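Side-chain contacts in glycoside Hydrolase (Bacteroides uniformis, PDB 5T99), which probably hydrolyses galactosides released from agarose by a gut bacterium, as a family 2 glycoside hydrolase that binds the galactose-like inhibitor galacto-isofagomine: residues A[373-378]-A[412-417]; A[391-396]-A[431-436]; A[449-454]-A[461-466]. One frame throughout, in Å; residues are numbered along the deposited sequence.

Along the chain, loop 373-378 comes first, after barrel strand 366-370, followed by helix segment 391-396, segment 412-417 and helix segment 431-436. Contact 1 joins the first and third of these and contact 2 the second and fourth, so the two cross: each begins before the other has closed. They meet where W375 and I414 pack on L434. Contact 3 follows in series, closing the short loop between barrel strands 447-451 and 468-472. Strand 447-451 pairs with 409-416, G450 making backbone bonds to G415 and E417, while A431 packs on M462. Together the three tie consecutive strand-and-helix units of one TIM barrel, from pocket rim to outer helices.

Contact 1: A[373-378]-A[412-417]; sequences DEWTKA and WSIGNE. With GIF (D-galacto-isofagomine), chain C; EDO (1,2-ethanediol), chain P.
The striking feature is a tryptophan N-H spent on the main chain of a barrel strand: W375 NE1 donates to I414 O at 2.9 Å, with an angle of 148° at the hydrogen. The donor is tilted from the carbonyl plane, and the oxygen sits at the indole edge, slightly off the ring plane. The next residue is G415, whose CA comes within 3.8 Å of W375 NE1; a CB there would run into the indole nitrogen. With CG anti to the carbonyl carbon (chi1 -63°), W375 swings its ring from the loop to the strand, and the six-membered part lies against I414, CZ2 being 3.8 Å from I414 CD1.

The second bridge lies nearer the sugar pocket. N416 ND2 donates to D373 OD1 at 3.0 Å, almost straight (162°), in the plane of its own amide and nearly along the carboxylate C-O bond. Amide and carboxylate run side by side, close to coplanar. Both groups have further partners that should fix their rotation: D373 OD2 pairs with R161, D373 OD1 also with K379, and N416 OD1 accepts from R346. N416 ND2 lies 4.0 Å from atom C of galacto-isofagomine, near but not bonded. Just past the end of the strand, E417 OE2 takes a weak hydrogen bond from the inhibitor's N atom at 3.0 Å, and also bonds to a 1,2-ethanediol and to N472. An Asn-Glu pair at the end of the fourth barrel strand is the clan GH-A pattern.

Loop 373-378, running from strand 366-370 to helix 388-403, thus folds over the end of strand 409-416, with W375 also packed on V430 and L434 of helix 427-441 and on C449 of strand 447-451.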
ATOM      1  N   ASP A 373      14.446   2.298   6.133  1.00 17.25           N
ATOM      2  CA  ASP A 373      14.988   0.931   6.063  1.00 17.96           C
ATOM      3  C   ASP A 373      16.426   0.831   6.592  1.00 18.40           C
ATOM      4  O   ASP A 373      16.901  -0.270   6.887  1.00 19.37           O
ATOM      5  CB  ASP A 373      14.913   0.416   4.621  1.00 17.89           C
ATOM      6  CG  ASP A 373      15.401  -1.008   4.480  1.00 17.85           C
ATOM      7  OD1 ASP A 373      14.875  -1.898   5.190  1.00 17.13           O
ATOM      8  OD2 ASP A 373      16.320  -1.235   3.659  1.00 18.19           O
ATOM      9  N   GLU A 374      17.122   1.958   6.705  1.00 18.77           N
ATOM     10  CA  GLU A 374      18.442   1.996   7.370  1.00 19.33           C
ATOM     11  C   GLU A 374      18.670   3.370   7.999  1.00 18.75           C
ATOM     12  O   GLU A 374      18.043   4.341   7.590  1.00 17.95           O
ATOM     13  CB  GLU A 374      19.564   1.660   6.375  1.00 19.49           C
ATOM     14  CG  GLU A 374      19.699   2.643   5.222  1.00 19.83           C
ATOM     15  CD  GLU A 374      20.786   2.262   4.227  1.00 19.82           C
ATOM     16  OE1 GLU A 374      20.791   1.121   3.750  1.00 20.38           O
ATOM     17  OE2 GLU A 374      21.627   3.114   3.901  1.00 19.89           O
ATOM     18  N   TRP A 375      19.561   3.444   8.988  1.00 18.20           N
ATOM     19  CA  TRP A 375      19.802   4.698   9.694  1.00 18.08           C
ATOM     20  C   TRP A 375      21.177   5.247   9.351  1.00 18.65           C
ATOM     21  O   TRP A 375      21.333   5.769   8.260  1.00 17.04           O
ATOM     22  CB  TRP A 375      19.589   4.541  11.200  1.00 17.54           C
ATOM     23  CG  TRP A 375      18.201   4.192  11.606  1.00 16.95           C
ATOM     24  CD1 TRP A 375      17.056   4.331  10.871  1.00 16.75           C
ATOM     25  CD2 TRP A 375      17.804   3.667  12.876  1.00 17.06           C
ATOM     26  NE1 TRP A 375      15.973   3.908  11.601  1.00 16.86           N
ATOM     27  CE2 TRP A 375      16.400   3.497  12.837  1.00 16.87           C
ATOM     28  CE3 TRP A 375      18.499   3.321  14.048  1.00 16.73           C
ATOM     29  CZ2 TRP A 375      15.680   2.992  13.914  1.00 16.72           C
ATOM     30  CZ3 TRP A 375      17.783   2.828  15.120  1.00 16.69           C
ATOM     31  CH2 TRP A 375      16.382   2.665  15.046  1.00 17.04           C
ATOM     32  N   THR A 376      22.160   5.144  10.255  1.00 20.03           N
ATOM     33  CA  THR A 376      23.520   5.632   9.976  1.00 20.92           C
ATOM     34  C   THR A 376      24.379   4.567   9.309  1.00 21.96           C
ATOM     35  O   THR A 376      25.326   4.915   8.625  1.00 22.82           O
ATOM     36  CB  THR A 376      24.260   6.139  11.241  1.00 20.39           C
ATOM     37  OG1 THR A 376      24.625   5.036  12.088  1.00 19.85           O
ATOM     38  CG2 THR A 376      23.396   7.143  12.016  1.00 20.30           C
ATOM     39  N   LYS A 377      24.059   3.289   9.529  1.00 23.85           N
ATOM     40  CA  LYS A 377      24.826   2.155   8.977  1.00 25.39           C
ATOM     41  C   LYS A 377      24.166   1.633   7.695  1.00 25.27           C
ATOM     42  O   LYS A 377      22.971   1.322   7.688  1.00 23.32           O
ATOM     43  CB  LYS A 377      24.900   1.003   9.986  1.00 26.63           C
ATOM     44  CG  LYS A 377      25.652   1.294  11.279  1.00 27.52           C
ATOM     45  CD  LYS A 377      27.167   1.244  11.097  1.00 29.34           C
ATOM     46  CE  LYS A 377      27.889   0.564  12.268  1.00 29.39           C
ATOM     47  NZ  LYS A 377      27.968   1.447  13.458  1.00 29.11           N
ATOM     48  N   ALA A 378      24.969   1.506   6.636  1.00 25.80           N
ATOM     49  CA  ALA A 378      24.499   1.124   5.291  1.00 25.47           C
ATOM     50  C   ALA A 378      24.128  -0.350   5.155  1.00 24.93           C
ATOM     51  O   ALA A 378      24.892  -1.221   5.552  1.00 23.61           O
ATOM     52  CB  ALA A 378      25.577   1.450   4.265  1.00 25.71           C
ATOM     53  N   TRP A 412       3.971   4.802  14.626  1.00 13.56           N
ATOM     54  CA  TRP A 412       5.080   5.319  13.833  1.00 13.63           C
ATOM     55  C   TRP A 412       6.240   4.331  13.945  1.00 14.06           C
ATOM     56  O   TRP A 412       6.839   4.199  15.012  1.00 14.38           O
ATOM     57  CB  TRP A 412       5.521   6.694  14.341  1.00 13.32           C
ATOM     58  CG  TRP A 412       4.422   7.695  14.430  1.00 13.29           C
ATOM     59  CD1 TRP A 412       3.868   8.192  15.568  1.00 13.27           C
ATOM     60  CD2 TRP A 412       3.730   8.313  13.344  1.00 13.23           C
ATOM     61  NE1 TRP A 412       2.888   9.091  15.259  1.00 13.22           N
ATOM     62  CE2 TRP A 412       2.778   9.184  13.900  1.00 13.28           C
ATOM     63  CE3 TRP A 412       3.831   8.221  11.949  1.00 13.37           C
ATOM     64  CZ2 TRP A 412       1.920   9.964  13.113  1.00 13.59           C
ATOM     65  CZ3 TRP A 412       2.984   8.994  11.162  1.00 13.32           C
ATOM     66  CH2 TRP A 412       2.038   9.855  11.746  1.00 13.49           C
ATOM     67  N   SER A 413       6.543   3.611  12.864  1.00 14.47           N
ATOM     68  CA  SER A 413       7.674   2.672  12.864  1.00 14.36           C
ATOM     69  C   SER A 413       8.921   3.429  12.404  1.00 14.56           C
ATOM     70  O   SER A 413       8.971   3.912  11.270  1.00 14.32           O
ATOM     71  CB  SER A 413       7.393   1.468  11.966  1.00 14.32           C
ATOM     72  OG  SER A 413       8.413   0.487  12.067  1.00 14.27           O
ATOM     73  N   ILE A 414       9.910   3.534  13.292  1.00 14.64           N
ATOM     74  CA  ILE A 414      11.117   4.342  13.037  1.00 14.95           C
ATOM     75  C   ILE A 414      12.169   3.668  12.157  1.00 15.30           C
ATOM     76  O   ILE A 414      13.094   4.330  11.665  1.00 16.36           O
ATOM     77  CB  ILE A 414      11.807   4.828  14.345  1.00 14.76           C
ATOM     78  CG1 ILE A 414      12.099   3.668  15.302  1.00 14.80           C
ATOM     79  CG2 ILE A 414      10.958   5.897  15.020  1.00 14.69           C
ATOM     80  CD1 ILE A 414      13.066   4.011  16.412  1.00 15.09           C
ATOM     81  N   GLY A 415      12.052   2.367  11.965  1.00 15.35           N
ATOM     82  CA  GLY A 415      12.988   1.660  11.122  1.00 15.71           C
ATOM     83  C   GLY A 415      12.674   0.185  11.005  1.00 16.07           C
ATOM     84  O   GLY A 415      11.890  -0.378  11.785  1.00 15.59           O
ATOM     85  N   ASN A 416      13.314  -0.438  10.027  1.00 16.86           N
ATOM     86  CA  ASN A 416      13.185  -1.866   9.791  1.00 17.76           C
ATOM     87  C   ASN A 416      14.543  -2.532   9.705  1.00 17.86           C
ATOM     88  O   ASN A 416      15.363  -2.159   8.859  1.00 18.33           O
ATOM     89  CB  ASN A 416      12.432  -2.106   8.491  1.00 18.21           C
ATOM     90  CG  ASN A 416      12.530  -3.537   8.036  1.00 18.72           C
ATOM     91  OD1 ASN A 416      11.909  -4.425   8.622  1.00 18.55           O
ATOM     92  ND2 ASN A 416      13.337  -3.779   7.003  1.00 19.14           N
ATOM     93  N   GLU A 417      14.765  -3.523  10.566  1.00 18.36           N
ATOM     94  CA  GLU A 417      15.973  -4.378  10.534  1.00 18.88           C
ATOM     95  C   GLU A 417      17.288  -3.603  10.491  1.00 19.01           C
ATOM     96  O   GLU A 417      18.240  -4.019   9.836  1.00 20.69           O
ATOM     97  CB  GLU A 417      15.901  -5.359   9.349  1.00 18.65           C
ATOM     98  CG  GLU A 417      14.665  -6.238   9.359  1.00 18.69           C
ATOM     99  CD  GLU A 417      14.726  -7.381   8.366  1.00 18.66           C
ATOM    100  OE1 GLU A 417      15.354  -7.238   7.293  1.00 18.75           O
ATOM    101  OE2 GLU A 417      14.125  -8.425   8.657  1.00 18.89           O
TER
HETATM  102  C   GIF C 901      12.988  -7.274   5.190  1.00 18.07           C
HETATM  103  N   GIF C 901      12.998  -8.582   5.829  1.00 18.35           N
HETATM  104  O   GIF C 901      12.561 -12.245   3.427  1.00 18.41           O
HETATM  105  C1  GIF C 901      12.189  -7.330   3.903  1.00 17.93           C
HETATM  106  O1  GIF C 901      13.958  -8.291   2.590  1.00 18.58           O
HETATM  107  C2  GIF C 901      12.617  -8.505   3.027  1.00 18.30           C
HETATM  108  O2  GIF C 901      12.372  -6.112   3.185  1.00 16.65           O
HETATM  109  C3  GIF C 901      12.526  -9.830   3.777  1.00 18.41           C
HETATM  110  C4  GIF C 901      13.338  -9.771   5.067  1.00 18.45           C
HETATM  111  C5  GIF C 901      13.008 -10.988   2.901  1.00 18.53           C
HETATM  112  C1  EDO P 914      15.439 -11.880   9.241  1.00 42.61           C
HETATM  113  O1  EDO P 914      15.948 -12.443  10.471  1.00 45.01           O
HETATM  114  C2  EDO P 914      16.564 -11.594   8.257  1.00 41.14           C
HETATM  115  O2  EDO P 914      16.100 -10.638   7.299  1.00 40.46           O

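Contact 2: A[391-396]-A[431-436]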
ATOM      1  N   TRP A 391      19.227  14.782   7.042  1.00 22.47           N
ATOM      2  CA  TRP A 391      17.809  14.706   6.658  1.00 21.47           C
ATOM      3  C   TRP A 391      16.851  13.933   7.581  1.00 21.14           C
ATOM      4  O   TRP A 391      15.628  14.115   7.465  1.00 20.36           O
ATOM      5  CB  TRP A 391      17.704  14.127   5.250  1.00 21.54           C
ATOM      6  CG  TRP A 391      18.129  15.083   4.210  1.00 22.17           C
ATOM      7  CD1 TRP A 391      19.383  15.223   3.678  1.00 22.30           C
ATOM      8  CD2 TRP A 391      17.308  16.059   3.571  1.00 22.24           C
ATOM      9  NE1 TRP A 391      19.385  16.220   2.737  1.00 22.28           N
ATOM     10  CE2 TRP A 391      18.126  16.752   2.645  1.00 22.41           C
ATOM     11  CE3 TRP A 391      15.953  16.412   3.678  1.00 21.89           C
ATOM     12  CZ2 TRP A 391      17.633  17.791   1.828  1.00 22.28           C
ATOM     13  CZ3 TRP A 391      15.458  17.448   2.868  1.00 22.11           C
ATOM     14  CH2 TRP A 391      16.303  18.128   1.959  1.00 22.23           C
ATOM     15  N   SER A 392      17.374  13.099   8.484  1.00 20.88           N
ATOM     16  CA  SER A 392      16.517  12.184   9.271  1.00 21.14           C
ATOM     17  C   SER A 392      15.437  12.896  10.069  1.00 20.58           C
ATOM     18  O   SER A 392      14.282  12.472  10.039  1.00 19.39           O
ATOM     19  CB  SER A 392      17.338  11.296  10.217  1.00 21.23           C
ATOM     20  OG  SER A 392      18.125  12.064  11.103  1.00 21.27           O
ATOM     21  N   LYS A 393      15.811  13.965  10.771  1.00 20.93           N
ATOM     22  CA  LYS A 393      14.827  14.750  11.522  1.00 22.08           C
ATOM     23  C   LYS A 393      13.797  15.379  10.592  1.00 21.54           C
ATOM     24  O   LYS A 393      12.600  15.319  10.874  1.00 19.93           O
ATOM     25  CB  LYS A 393      15.462  15.836  12.416  1.00 22.75           C
ATOM     26  CG  LYS A 393      14.420  16.632  13.205  1.00 23.65           C
ATOM     27  CD  LYS A 393      14.989  17.744  14.070  1.00 24.57           C
ATOM     28  CE  LYS A 393      15.613  17.219  15.338  1.00 26.81           C
ATOM     29  NZ  LYS A 393      15.604  18.249  16.410  1.00 28.65           N
ATOM     30  N   LYS A 394      14.270  15.990   9.508  1.00 22.29           N
ATOM     31  CA  LYS A 394      13.373  16.639   8.554  1.00 23.91           C
ATOM     32  C   LYS A 394      12.388  15.646   7.914  1.00 21.57           C
ATOM     33  O   LYS A 394      11.198  15.961   7.774  1.00 20.14           O
ATOM     34  CB  LYS A 394      14.141  17.380   7.450  1.00 27.32           C
ATOM     35  CG  LYS A 394      14.845  18.655   7.889  1.00 31.38           C
ATOM     36  CD  LYS A 394      14.892  19.693   6.759  1.00 35.47           C
ATOM     37  CE  LYS A 394      13.579  20.490   6.686  1.00 38.86           C
ATOM     38  NZ  LYS A 394      13.353  21.169   5.372  1.00 40.32           N
ATOM     39  N   ASP A 395      12.881  14.468   7.535  1.00 19.38           N
ATOM     40  CA  ASP A 395      12.025  13.465   6.900  1.00 18.78           C
ATOM     41  C   ASP A 395      11.022  12.820   7.857  1.00 17.51           C
ATOM     42  O   ASP A 395       9.864  12.620   7.487  1.00 16.79           O
ATOM     43  CB  ASP A 395      12.848  12.398   6.157  1.00 18.66           C
ATOM     44  CG  ASP A 395      13.381  12.898   4.825  1.00 18.84           C
ATOM     45  OD1 ASP A 395      12.632  13.637   4.134  1.00 18.58           O
ATOM     46  OD2 ASP A 395      14.547  12.561   4.475  1.00 18.48           O
ATOM     47  N   LEU A 396      11.452  12.497   9.069  1.00 16.28           N
ATOM     48  CA  LEU A 396      10.535  11.911  10.030  1.00 16.17           C
ATOM     49  C   LEU A 396       9.502  12.953  10.478  1.00 16.20           C
ATOM     50  O   LEU A 396       8.315  12.632  10.634  1.00 16.01           O
ATOM     51  CB  LEU A 396      11.272  11.337  11.228  1.00 15.86           C
ATOM     52  CG  LEU A 396      10.391  10.712  12.310  1.00 15.54           C
ATOM     53  CD1 LEU A 396       9.563   9.568  11.751  1.00 15.83           C
ATOM     54  CD2 LEU A 396      11.259  10.227  13.445  1.00 15.61           C
ATOM     55  N   ALA A 431      17.961   4.966  17.987  1.00 14.46           N
ATOM     56  CA  ALA A 431      16.564   4.623  18.234  1.00 14.95           C
ATOM     57  C   ALA A 431      15.851   5.648  19.140  1.00 15.35           C
ATOM     58  O   ALA A 431      14.730   6.079  18.840  1.00 14.94           O
ATOM     59  CB  ALA A 431      16.458   3.238  18.839  1.00 15.17           C
ATOM     60  N   LYS A 432      16.487   6.014  20.254  1.00 15.54           N
ATOM     61  CA  LYS A 432      15.923   7.037  21.150  1.00 15.95           C
ATOM     62  C   LYS A 432      15.674   8.370  20.408  1.00 16.04           C
ATOM     63  O   LYS A 432      14.602   8.963  20.513  1.00 15.78           O
ATOM     64  CB  LYS A 432      16.839   7.265  22.352  1.00 15.93           C
ATOM     65  CG  LYS A 432      16.230   8.128  23.448  1.00 16.02           C
ATOM     66  CD  LYS A 432      17.233   8.406  24.548  1.00 15.95           C
ATOM     67  CE  LYS A 432      16.635   9.256  25.652  1.00 15.95           C
ATOM     68  NZ  LYS A 432      16.264  10.622  25.168  1.00 16.09           N
ATOM     69  N   TYR A 433      16.675   8.802  19.649  1.00 16.23           N
ATOM     70  CA  TYR A 433      16.613  10.028  18.864  1.00 16.49           C
ATOM     71  C   TYR A 433      15.353  10.093  17.996  1.00 16.39           C
ATOM     72  O   TYR A 433      14.636  11.104  18.009  1.00 16.74           O
ATOM     73  CB  TYR A 433      17.907  10.148  18.029  1.00 16.88           C
ATOM     74  CG  TYR A 433      17.879  11.123  16.884  1.00 17.40           C
ATOM     75  CD1 TYR A 433      17.816  12.496  17.105  1.00 18.40           C
ATOM     76  CD2 TYR A 433      17.939  10.677  15.574  1.00 18.18           C
ATOM     77  CE1 TYR A 433      17.806  13.399  16.040  1.00 18.63           C
ATOM     78  CE2 TYR A 433      17.927  11.567  14.507  1.00 18.65           C
ATOM     79  CZ  TYR A 433      17.857  12.922  14.744  1.00 18.81           C
ATOM     80  OH  TYR A 433      17.859  13.787  13.670  1.00 20.11           O
ATOM     81  N   LEU A 434      15.086   9.013  17.266  1.00 15.49           N
ATOM     82  CA  LEU A 434      13.905   8.929  16.402  1.00 15.51           C
ATOM     83  C   LEU A 434      12.619   8.781  17.202  1.00 14.89           C
ATOM     84  O   LEU A 434      11.614   9.377  16.855  1.00 14.74           O
ATOM     85  CB  LEU A 434      14.028   7.765  15.410  1.00 15.55           C
ATOM     86  CG  LEU A 434      15.185   7.899  14.422  1.00 16.02           C
ATOM     87  CD1 LEU A 434      15.413   6.582  13.690  1.00 16.15           C
ATOM     88  CD2 LEU A 434      14.955   9.051  13.442  1.00 15.98           C
ATOM     89  N   ALA A 435      12.653   7.980  18.259  1.00 14.52           N
ATOM     90  CA  ALA A 435      11.492   7.830  19.119  1.00 14.50           C
ATOM     91  C   ALA A 435      11.111   9.135  19.819  1.00 14.49           C
ATOM     92  O   ALA A 435       9.925   9.387  20.011  1.00 14.57           O
ATOM     93  CB  ALA A 435      11.719   6.731  20.137  1.00 14.50           C
ATOM     94  N   ASP A 436      12.099   9.951  20.212  1.00 14.33           N
ATOM     95  CA  ASP A 436      11.806  11.234  20.874  1.00 14.22           C
ATOM     96  C   ASP A 436      11.073  12.200  19.951  1.00 14.04           C
ATOM     97  O   ASP A 436      10.146  12.864  20.385  1.00 13.79           O
ATOM     98  CB  ASP A 436      13.067  11.901  21.430  1.00 14.19           C
ATOM     99  CG  ASP A 436      13.660  11.160  22.619  1.00 14.38           C
ATOM    100  OD1 ASP A 436      12.973  10.297  23.218  1.00 14.34           O
ATOM    101  OD2 ASP A 436      14.842  11.441  22.944  1.00 14.43           O
TER
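The Y433 ring reaches helix segment 391-396 with its edge: S392 OG lies in the ring plane, 3.4 Å from Y433 CE2. K393 CB comes to 3.4 Å from Y433 OH from an oblique direction. The two hydroxyls, S392 OG and Y433 OH, stand 3.1 Å apart, a plausible hydrogen bond, though the tyrosine proton has another acceptor within reach. S392 OG is also bonded to F388 O, one turn back in its own helix. With CG anti to the backbone N (chi1 164°), Y433 reaches over to S392 on the neighbouring helix. A phenylalanine here would probably deprive S392 OG of its tyrosine partner and open a small gap beside K393 CB.

Deeper in, L396 and L434 meet at an angle, CD2 of L396 lying 3.9 Å from CD2 of L434. The same methyl of L396 rests 3.5 Å from the backbone oxygen L434 O.

The segments cross at -34° with their axes 10.8 Å apart, so helices 388-403 and 427-441, which follow the third and fourth barrel strands, pack as neighbours on the outside of the barrel; L434 also touches W375, and I437 continues the interface.

Contact 3: A[449-454]-A[461-466]; sequences CGFNYY and NMAQQV
A Met-aromatic contact lies at the heart of this small apolar cluster, in the connection between the fifth and sixth strands of the TIM barrel. M462 SD is 3.7 Å from F451 CE1 and 4.9 Å from the ring centroid, approaching obliquely, 69° off the ring normal. M462 crosses the ring at a slant; with CG anti to the backbone N (chi1 -180°), CG also comes within 3.8 Å of F451 CE1. Across the ring, at CE2 and on the same side of its plane as the sulfur, F451 meets the backbone and methyl of A463, whose CA is 3.7 Å from F451 CE2. V466 CG2 lies near the ring plane at the edge, more loosely. The other methyl of V466, CG1, comes to 4.4 Å from C449 CB.

No hydrogen bond crosses between the segments. The turn of 461-466 is held from within: Q465 NE2 donates to N461 O at 3.1 Å, nearly straight, and Q465 N to M462 O at 2.9 Å.

P457 of the short helix 456-459 also touches F451 and M462, and A431 of helix 427-441 packs on M462. Strand 447-451 itself runs between 409-416 and 468-472, with A469 of the latter against F451.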
ATOM      1  N   CYS A 449       9.280  -0.326  16.020  1.00 14.42           N
ATOM      2  CA  CYS A 449      10.423  -0.662  15.182  1.00 14.94           C
ATOM      3  C   CYS A 449      10.390  -2.161  14.913  1.00 15.31           C
ATOM      4  O   CYS A 449       9.868  -2.929  15.731  1.00 15.45           O
ATOM      5  CB  CYS A 449      11.732  -0.255  15.882  1.00 15.05           C
ATOM      6  SG  CYS A 449      13.202  -0.206  14.827  1.00 15.27           S
ATOM      7  N   GLY A 450      10.925  -2.573  13.765  1.00 15.81           N
ATOM      8  CA  GLY A 450      10.938  -3.992  13.362  1.00 16.16           C
ATOM      9  C   GLY A 450      12.310  -4.603  13.571  1.00 15.86           C
ATOM     10  O   GLY A 450      13.251  -4.248  12.856  1.00 15.90           O
ATOM     11  N   PHE A 451      12.430  -5.505  14.544  1.00 15.96           N
ATOM     12  CA  PHE A 451      13.728  -6.080  14.931  1.00 16.46           C
ATOM     13  C   PHE A 451      13.930  -7.500  14.409  1.00 17.17           C
ATOM     14  O   PHE A 451      13.187  -8.412  14.781  1.00 17.21           O
ATOM     15  CB  PHE A 451      13.875  -6.096  16.448  1.00 16.19           C
ATOM     16  CG  PHE A 451      13.770  -4.737  17.085  1.00 16.16           C
ATOM     17  CD1 PHE A 451      14.681  -3.734  16.770  1.00 16.10           C
ATOM     18  CD2 PHE A 451      12.763  -4.459  18.017  1.00 16.03           C
ATOM     19  CE1 PHE A 451      14.588  -2.482  17.373  1.00 16.23           C
ATOM     20  CE2 PHE A 451      12.666  -3.212  18.612  1.00 15.91           C
ATOM     21  CZ  PHE A 451      13.581  -2.220  18.296  1.00 15.90           C
ATOM     22  N   ASN A 452      14.945  -7.685  13.563  1.00 18.19           N
ATOM     23  CA  ASN A 452      15.312  -9.025  13.058  1.00 18.83           C
ATOM     24  C   ASN A 452      16.446  -9.709  13.803  1.00 19.43           C
ATOM     25  O   ASN A 452      16.575 -10.936  13.706  1.00 20.52           O
ATOM     26  CB  ASN A 452      15.627  -9.010  11.562  1.00 18.94           C
ATOM     27  CG  ASN A 452      16.803  -8.119  11.197  1.00 18.66           C
ATOM     28  OD1 ASN A 452      17.116  -7.145  11.889  1.00 17.65           O
ATOM     29  ND2 ASN A 452      17.435  -8.429  10.063  1.00 18.72           N
ATOM     30  N   TYR A 453      17.273  -8.965  14.535  1.00 19.49           N
ATOM     31  CA  TYR A 453      18.315  -9.617  15.324  1.00 19.64           C
ATOM     32  C   TYR A 453      17.670 -10.026  16.654  1.00 19.60           C
ATOM     33  O   TYR A 453      16.744  -9.358  17.145  1.00 19.74           O
ATOM     34  CB  TYR A 453      19.526  -8.711  15.541  1.00 20.53           C
ATOM     35  CG  TYR A 453      20.308  -8.268  14.305  1.00 21.49           C
ATOM     36  CD1 TYR A 453      19.857  -8.506  13.006  1.00 22.49           C
ATOM     37  CD2 TYR A 453      21.495  -7.551  14.449  1.00 22.70           C
ATOM     38  CE1 TYR A 453      20.576  -8.072  11.898  1.00 23.23           C
ATOM     39  CE2 TYR A 453      22.211  -7.105  13.347  1.00 23.04           C
ATOM     40  CZ  TYR A 453      21.744  -7.367  12.075  1.00 23.52           C
ATOM     41  OH  TYR A 453      22.442  -6.933  10.970  1.00 25.36           O
ATOM     42  N   TYR A 454      18.121 -11.147  17.200  1.00 19.30           N
ATOM     43  CA  TYR A 454      17.705 -11.595  18.526  1.00 19.58           C
ATOM     44  C   TYR A 454      18.843 -12.395  19.194  1.00 19.26           C
ATOM     45  O   TYR A 454      19.367 -13.318  18.578  1.00 19.12           O
ATOM     46  CB  TYR A 454      16.429 -12.445  18.456  1.00 19.83           C
ATOM     47  CG  TYR A 454      15.963 -12.855  19.828  1.00 20.21           C
ATOM     48  CD1 TYR A 454      15.081 -12.062  20.552  1.00 20.11           C
ATOM     49  CD2 TYR A 454      16.454 -14.012  20.431  1.00 20.83           C
ATOM     50  CE1 TYR A 454      14.686 -12.420  21.830  1.00 20.36           C
ATOM     51  CE2 TYR A 454      16.065 -14.381  21.706  1.00 20.88           C
ATOM     52  CZ  TYR A 454      15.182 -13.582  22.403  1.00 21.11           C
ATOM     53  OH  TYR A 454      14.793 -13.972  23.671  1.00 22.10           O
ATOM     54  N   ASN A 461      19.482  -2.553  24.956  1.00 14.21           N
ATOM     55  CA  ASN A 461      18.696  -1.375  25.369  1.00 14.18           C
ATOM     56  C   ASN A 461      18.059  -0.604  24.194  1.00 14.37           C
ATOM     57  O   ASN A 461      17.753   0.560  24.347  1.00 14.26           O
ATOM     58  CB  ASN A 461      19.586  -0.451  26.232  1.00 13.88           C
ATOM     59  CG  ASN A 461      18.803   0.536  27.079  1.00 13.64           C
ATOM     60  OD1 ASN A 461      17.729   0.241  27.625  1.00 13.48           O
ATOM     61  ND2 ASN A 461      19.362   1.726  27.209  1.00 13.38           N
ATOM     62  N   MET A 462      17.850  -1.254  23.036  1.00 15.07           N
ATOM     63  CA  MET A 462      17.238  -0.605  21.858  1.00 15.22           C
ATOM     64  C   MET A 462      15.719  -0.754  21.845  1.00 15.27           C
ATOM     65  O   MET A 462      15.000   0.229  21.707  1.00 15.27           O
ATOM     66  CB  MET A 462      17.807  -1.143  20.542  1.00 15.39           C
ATOM     67  CG  MET A 462      17.196  -0.489  19.304  1.00 15.77           C
ATOM     68  SD  MET A 462      17.920  -0.982  17.721  1.00 16.87           S
ATOM     69  CE  MET A 462      19.361   0.075  17.650  1.00 16.72           C
ATOM     70  N   ALA A 463      15.245  -1.994  21.963  1.00 15.75           N
ATOM     71  CA  ALA A 463      13.805  -2.315  22.024  1.00 15.52           C
ATOM     72  C   ALA A 463      13.023  -1.488  23.068  1.00 15.33           C
ATOM     73  O   ALA A 463      11.841  -1.194  22.883  1.00 15.56           O
ATOM     74  CB  ALA A 463      13.622  -3.800  22.289  1.00 15.42           C
ATOM     75  N   GLN A 464      13.710  -1.084  24.132  1.00 14.89           N
ATOM     76  CA  GLN A 464      13.114  -0.301  25.199  1.00 14.63           C
ATOM     77  C   GLN A 464      12.928   1.188  24.854  1.00 14.12           C
ATOM     78  O   GLN A 464      12.261   1.901  25.591  1.00 14.24           O
ATOM     79  CB  GLN A 464      13.966  -0.431  26.471  1.00 14.74           C
ATOM     80  CG  GLN A 464      14.006  -1.832  27.095  1.00 14.74           C
ATOM     81  CD  GLN A 464      14.933  -2.827  26.392  1.00 14.84           C
ATOM     82  OE1 GLN A 464      15.713  -2.472  25.504  1.00 14.86           O
ATOM     83  NE2 GLN A 464      14.828  -4.093  26.780  1.00 15.02           N
ATOM     84  N   GLN A 465      13.512   1.656  23.755  1.00 13.74           N
ATOM     85  CA  GLN A 465      13.453   3.069  23.374  1.00 13.53           C
ATOM     86  C   GLN A 465      12.219   3.434  22.567  1.00 13.75           C
ATOM     87  O   GLN A 465      11.950   4.602  22.375  1.00 14.36           O
ATOM     88  CB  GLN A 465      14.683   3.444  22.550  1.00 13.32           C
ATOM     89  CG  GLN A 465      16.007   3.181  23.230  1.00 13.18           C
ATOM     90  CD  GLN A 465      16.146   3.885  24.568  1.00 13.06           C
ATOM     91  OE1 GLN A 465      15.708   5.020  24.749  1.00 12.72           O
ATOM     92  NE2 GLN A 465      16.753   3.199  25.514  1.00 12.98           N
ATOM     93  N   VAL A 466      11.502   2.443  22.056  1.00 13.85           N
ATOM     94  CA  VAL A 466      10.225   2.663  21.381  1.00 13.77           C
ATOM     95  C   VAL A 466       9.142   2.159  22.307  1.00 14.03           C
ATOM     96  O   VAL A 466       9.424   1.431  23.275  1.00 14.28           O
ATOM     97  CB  VAL A 466      10.128   1.978  19.988  1.00 13.63           C
ATOM     98  CG1 VAL A 466      11.010   2.703  18.993  1.00 13.56           C
ATOM     99  CG2 VAL A 466      10.496   0.498  20.032  1.00 13.63           C
TER